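Side-chain contacts in beta-galactosidase BgaB (Bifidobacterium adolescentis, PDB 5VYM), which hydrolyses terminal beta-galactose residues, acting above all on Gal(beta1-4)Gal and related oligosaccharides, and is represented here by its trimerisation domain: residues K62-P67 and A81-A86; G88-G93 and R119-V124. All blocks are in the same frame, centred on the assembly; numbering follows the deposited sequence.

Contact 1: residues K62-P67 and A81-A86; sequences KTVVLP and ADFAAA
A single aromatic ring set against a strand of the parallel sheet makes this a buried helix-on-sheet packing contact without hydrogen bonds: Phe-83, on helix 74-85, lies against the beginning of strand 63-66. Strand, helix and the following strand 89-93 form a beta-alpha-beta unit, in which the helix packs on the sheet whose two neighbouring strands it connects, and Phe-83 illustrates how one long side chain can bridge the two layers. The backbones stay well apart, with 9.1 Å between the CA atoms of Val-64 and Phe-83. The ring spans that distance because its CG stands anti to the backbone N (chi1 173°), which carries it off the helix toward the strand. Its far end does the touching. CB of Val-64 lies obliquely to the ring, 4.1 Å from CE1 of Phe-83; the carbonyl O of Lys-62, also oblique, is 3.8 Å from CZ of Phe-83. The backbone N of Thr-63 lies off the ring edge, near its plane, 4.4 Å from CZ of Phe-83. Beyond the two segments, Trp-58 packs edge-to-face with the same ring and Val-90 of the neighbouring strand also touches it. The side chain of Thr-63 leaves the backbone away from the helix, and its OG1 hydrogen-bonds NE of Arg-89. The helix is thus held here by shape and by exclusion of water, the ring resting partly on Val-64 and partly on the backbone at Lys-62 and Thr-63.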
loop_
_atom_site.group_PDB
_atom_site.type_symbol
_atom_site.label_atom_id
_atom_site.label_comp_id
_atom_site.label_asym_id
_atom_site.label_seq_id
_atom_site.Cartn_x
_atom_site.Cartn_y
_atom_site.Cartn_z
ATOM N N LYS B 62 -9.575 17.271 -1.325
ATOM C CA LYS B 62 -10.202 16.038 -1.783
ATOM C C LYS B 62 -9.355 15.295 -2.804
ATOM O O LYS B 62 -9.372 14.059 -2.832
ATOM C CB LYS B 62 -11.579 16.338 -2.380
ATOM C CG LYS B 62 -12.571 16.917 -1.384
ATOM C CD LYS B 62 -13.954 17.035 -1.998
ATOM C CE LYS B 62 -14.954 17.604 -1.005
ATOM N NZ LYS B 62 -14.989 16.808 0.252
ATOM N N THR B 63 -8.611 16.019 -3.637
ATOM C CA THR B 63 -7.740 15.431 -4.641
ATOM C C THR B 63 -6.370 16.082 -4.549
ATOM O O THR B 63 -6.261 17.294 -4.338
ATOM C CB THR B 63 -8.319 15.605 -6.050
ATOM O OG1 THR B 63 -9.586 14.941 -6.129
ATOM C CG2 THR B 63 -7.382 15.018 -7.100
ATOM N N VAL B 64 -5.327 15.271 -4.700
ATOM C CA VAL B 64 -3.946 15.727 -4.630
ATOM C C VAL B 64 -3.225 15.244 -5.882
ATOM O O VAL B 64 -3.354 14.074 -6.265
ATOM C CB VAL B 64 -3.255 15.219 -3.348
ATOM C CG1 VAL B 64 -1.808 14.886 -3.604
ATOM C CG2 VAL B 64 -3.377 16.257 -2.244
ATOM N N VAL B 65 -2.488 16.146 -6.530
ATOM C CA VAL B 65 -1.805 15.865 -7.789
ATOM C C VAL B 65 -0.309 16.045 -7.579
ATOM O O VAL B 65 0.125 17.057 -7.016
ATOM C CB VAL B 65 -2.310 16.774 -8.925
ATOM C CG1 VAL B 65 -1.567 16.479 -10.218
ATOM C CG2 VAL B 65 -3.812 16.607 -9.117
ATOM N N LEU B 66 0.478 15.068 -8.035
ATOM C CA LEU B 66 1.936 15.098 -7.925
ATOM C C LEU B 66 2.543 15.029 -9.321
ATOM O O LEU B 66 2.788 13.932 -9.849
ATOM C CB LEU B 66 2.450 13.957 -7.049
ATOM C CG LEU B 66 2.079 14.005 -5.566
ATOM C CD1 LEU B 66 0.842 13.165 -5.290
ATOM C CD2 LEU B 66 3.248 13.557 -4.701
ATOM N N PRO B 67 2.808 16.171 -9.954
ATOM C CA PRO B 67 3.417 16.153 -11.287
ATOM C C PRO B 67 4.933 16.278 -11.237
ATOM O O PRO B 67 5.461 17.318 -10.831
ATOM C CB PRO B 67 2.777 17.365 -11.972
ATOM C CG PRO B 67 2.365 18.293 -10.826
ATOM C CD PRO B 67 2.512 17.545 -9.517
ATOM N N ALA B 81 -0.478 7.577 1.163
ATOM C CA ALA B 81 -1.230 6.349 1.395
ATOM C C ALA B 81 -2.292 6.549 2.468
ATOM O O ALA B 81 -3.430 6.091 2.315
ATOM C CB ALA B 81 -0.281 5.215 1.780
ATOM N N ASP B 82 -1.939 7.229 3.562
ATOM C CA ASP B 82 -2.931 7.550 4.584
ATOM C C ASP B 82 -4.023 8.450 4.021
ATOM O O ASP B 82 -5.212 8.250 4.300
ATOM C CB ASP B 82 -2.259 8.217 5.785
ATOM C CG ASP B 82 -1.423 7.248 6.601
ATOM O OD1 ASP B 82 -1.887 6.114 6.840
ATOM O OD2 ASP B 82 -0.300 7.622 7.001
ATOM N N PHE B 83 -3.636 9.447 3.224
ATOM C CA PHE B 83 -4.611 10.355 2.631
ATOM C C PHE B 83 -5.565 9.608 1.707
ATOM O O PHE B 83 -6.781 9.825 1.743
ATOM C CB PHE B 83 -3.879 11.471 1.881
ATOM C CG PHE B 83 -4.781 12.370 1.088
ATOM C CD1 PHE B 83 -4.959 12.169 -0.271
ATOM C CD2 PHE B 83 -5.441 13.423 1.696
ATOM C CE1 PHE B 83 -5.785 12.998 -1.008
ATOM C CE2 PHE B 83 -6.267 14.256 0.967
ATOM C CZ PHE B 83 -6.440 14.043 -0.388
ATOM N N ALA B 84 -5.030 8.711 0.877
ATOM C CA ALA B 84 -5.870 8.001 -0.082
ATOM C C ALA B 84 -6.722 6.938 0.600
ATOM O O ALA B 84 -7.914 6.812 0.304
ATOM C CB ALA B 84 -5.007 7.377 -1.177
ATOM N N ALA B 85 -6.132 6.168 1.520
ATOM C CA ALA B 85 -6.873 5.095 2.176
ATOM C C ALA B 85 -8.056 5.614 2.981
ATOM O O ALA B 85 -8.991 4.851 3.246
ATOM C CB ALA B 85 -5.947 4.283 3.082
ATOM N N ALA B 86 -8.039 6.884 3.375
ATOM C CA ALA B 86 -9.145 7.490 4.102
ATOM C C ALA B 86 -10.198 8.096 3.183
ATOM O O ALA B 86 -11.152 8.706 3.677
ATOM C CB ALA B 86 -8.623 8.562 5.063
#

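Contact 2: residues G88-G93 and R119-V124; sequences GRVVVG and RSMLGV
Two chi1 choices bring Val-92 and Leu-122 together: the valine sets CG1 anti to its backbone N (chi1 180°), leaving CG2 beside that N, and the leucine places CG anti to its carbonyl carbon (chi1 -64°), from where both methyls reach Val-92. The setting is the parallel sheet of an alpha/beta domain, where helix 117-122 packs on strand 89-93. The forked end of Leu-122 meets the forked end of Val-92 at a slant, a methyl on each branch: CD2 of Leu-122 lies 3.8 Å from CG2 of Val-92, and CD1 of Leu-122 lies 4.1 Å from CG1 of Val-92. An alanine in place of Leu-122 would remove both branches, which would probably open a gap over Val-92 and leave this end of the helix less firmly seated on the strand. Met-121 makes a second, lighter contact two strand residues back, on Val-90, and also packs on Leu-80 and Ala-81 of helix 74-85. Gly-123, the first residue to leave helical angles, has a positive phi of 67°, which favours glycine. Across the interface, strand 89-93 pairs in parallel with a strand of the second subunit, and Leu-122 packs on Tyr-206 of that subunit. The contact of Met-121 is made by its terminal methyl, CE lying 4.3 Å from CG2 of Val-90.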
loop_
_atom_site.group_PDB
_atom_site.type_symbol
_atom_site.label_atom_id
_atom_site.label_comp_id
_atom_site.label_asym_id
_atom_site.label_seq_id
_atom_site.Cartn_x
_atom_site.Cartn_y
_atom_site.Cartn_z
ATOM N N GLY B 88 -9.249 9.893 0.013
ATOM C CA GLY B 88 -8.753 10.906 -0.890
ATOM C C GLY B 88 -8.375 10.349 -2.250
ATOM O O GLY B 88 -8.174 9.149 -2.432
ATOM N N ARG B 89 -8.283 11.253 -3.222
ATOM C CA ARG B 89 -7.883 10.919 -4.582
ATOM C C ARG B 89 -6.480 11.452 -4.836
ATOM O O ARG B 89 -6.187 12.612 -4.530
ATOM C CB ARG B 89 -8.868 11.494 -5.603
ATOM C CG ARG B 89 -8.559 11.112 -7.043
ATOM C CD ARG B 89 -9.735 11.395 -7.965
ATOM N NE ARG B 89 -10.066 12.815 -8.028
ATOM C CZ ARG B 89 -11.013 13.325 -8.808
ATOM N NH1 ARG B 89 -11.726 12.530 -9.595
ATOM N NH2 ARG B 89 -11.250 14.629 -8.805
ATOM N N VAL B 90 -5.617 10.603 -5.387
ATOM C CA VAL B 90 -4.222 10.941 -5.645
ATOM C C VAL B 90 -3.935 10.712 -7.121
ATOM O O VAL B 90 -4.242 9.642 -7.659
ATOM C CB VAL B 90 -3.266 10.110 -4.770
ATOM C CG1 VAL B 90 -1.819 10.478 -5.064
ATOM C CG2 VAL B 90 -3.585 10.307 -3.293
ATOM N N VAL B 91 -3.356 11.715 -7.775
ATOM C CA VAL B 91 -2.959 11.625 -9.177
ATOM C C VAL B 91 -1.439 11.684 -9.227
ATOM O O VAL B 91 -0.832 12.652 -8.751
ATOM C CB VAL B 91 -3.590 12.744 -10.020
ATOM C CG1 VAL B 91 -3.154 12.623 -11.474
ATOM C CG2 VAL B 91 -5.107 12.699 -9.910
ATOM N N VAL B 92 -0.825 10.651 -9.797
ATOM C CA VAL B 92 0.625 10.485 -9.785
ATOM C C VAL B 92 1.134 10.545 -11.218
ATOM O O VAL B 92 0.695 9.766 -12.074
ATOM C CB VAL B 92 1.039 9.166 -9.115
ATOM C CG1 VAL B 92 2.550 9.025 -9.109
ATOM C CG2 VAL B 92 0.488 9.096 -7.702
ATOM N N GLY B 93 2.068 11.465 -11.476
ATOM C CA GLY B 93 2.683 11.549 -12.782
ATOM C C GLY B 93 3.750 10.489 -12.994
ATOM O O GLY B 93 4.236 9.854 -12.059
ATOM N N ARG B 119 3.422 1.794 -5.807
ATOM C CA ARG B 119 2.908 0.792 -6.734
ATOM C C ARG B 119 1.601 0.195 -6.230
ATOM O O ARG B 119 0.655 0.006 -7.005
ATOM C CB ARG B 119 3.941 -0.315 -6.947
ATOM C CG ARG B 119 5.194 0.128 -7.671
ATOM C CD ARG B 119 6.037 -1.065 -8.093
ATOM N NE ARG B 119 6.526 -1.839 -6.955
ATOM C CZ ARG B 119 7.691 -1.626 -6.350
ATOM N NH1 ARG B 119 8.489 -0.654 -6.769
ATOM N NH2 ARG B 119 8.059 -2.383 -5.326
ATOM N N SER B 120 1.529 -0.107 -4.929
ATOM C CA SER B 120 0.322 -0.707 -4.371
ATOM C C SER B 120 -0.869 0.235 -4.490
ATOM O O SER B 120 -1.975 -0.194 -4.838
ATOM C CB SER B 120 0.554 -1.095 -2.911
ATOM O OG SER B 120 1.577 -2.069 -2.802
ATOM N N MET B 121 -0.664 1.522 -4.200
ATOM C CA MET B 121 -1.734 2.501 -4.371
ATOM C C MET B 121 -2.210 2.543 -5.818
ATOM O O MET B 121 -3.415 2.489 -6.091
ATOM C CB MET B 121 -1.257 3.888 -3.931
ATOM C CG MET B 121 -0.857 4.004 -2.468
ATOM S SD MET B 121 -0.118 5.611 -2.113
ATOM C CE MET B 121 -1.352 6.694 -2.822
ATOM N N LEU B 122 -1.269 2.625 -6.760
ATOM C CA LEU B 122 -1.604 2.797 -8.168
ATOM C C LEU B 122 -2.081 1.513 -8.836
ATOM O O LEU B 122 -2.756 1.586 -9.869
ATOM C CB LEU B 122 -0.393 3.346 -8.925
ATOM C CG LEU B 122 0.079 4.745 -8.527
ATOM C CD1 LEU B 122 1.416 5.069 -9.175
ATOM C CD2 LEU B 122 -0.967 5.778 -8.907
ATOM N N GLY B 123 -1.756 0.348 -8.281
ATOM C CA GLY B 123 -2.086 -0.899 -8.945
ATOM C C GLY B 123 -1.332 -1.120 -10.237
ATOM O O GLY B 123 -1.848 -1.776 -11.148
ATOM N N VAL B 124 -0.117 -0.588 -10.339
ATOM C CA VAL B 124 0.686 -0.645 -11.554
ATOM C C VAL B 124 2.141 -0.846 -11.153
ATOM O O VAL B 124 2.623 -0.221 -10.203
ATOM C CB VAL B 124 0.511 0.635 -12.400
ATOM C CG1 VAL B 124 1.720 0.871 -13.285
ATOM C CG2 VAL B 124 -0.757 0.550 -13.237
#

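In the fold
Both contacts belong to the core and press helices onto adjacent strands of one parallel sheet, their centres about 8 Å apart. They meet directly through the sheet, where the N of Val-64 probably bonds to the O of Arg-89 and the O of Val-64 to the N of Val-91, and the helices also touch, Ala-81 on Met-121. Helix 74-85 runs into strand 89-93, so contact 1 lies within a beta-alpha-beta unit, whereas contact 2 joins the strand to a later helix. Their chemistry differs accordingly. Contact 1 sets an aromatic ring partly against backbone and has exposed Lys-62 at its border; contact 2 is wholly buried and made of aliphatic carbons and a methionine methyl, on a strand that continues the sheet into the second subunit.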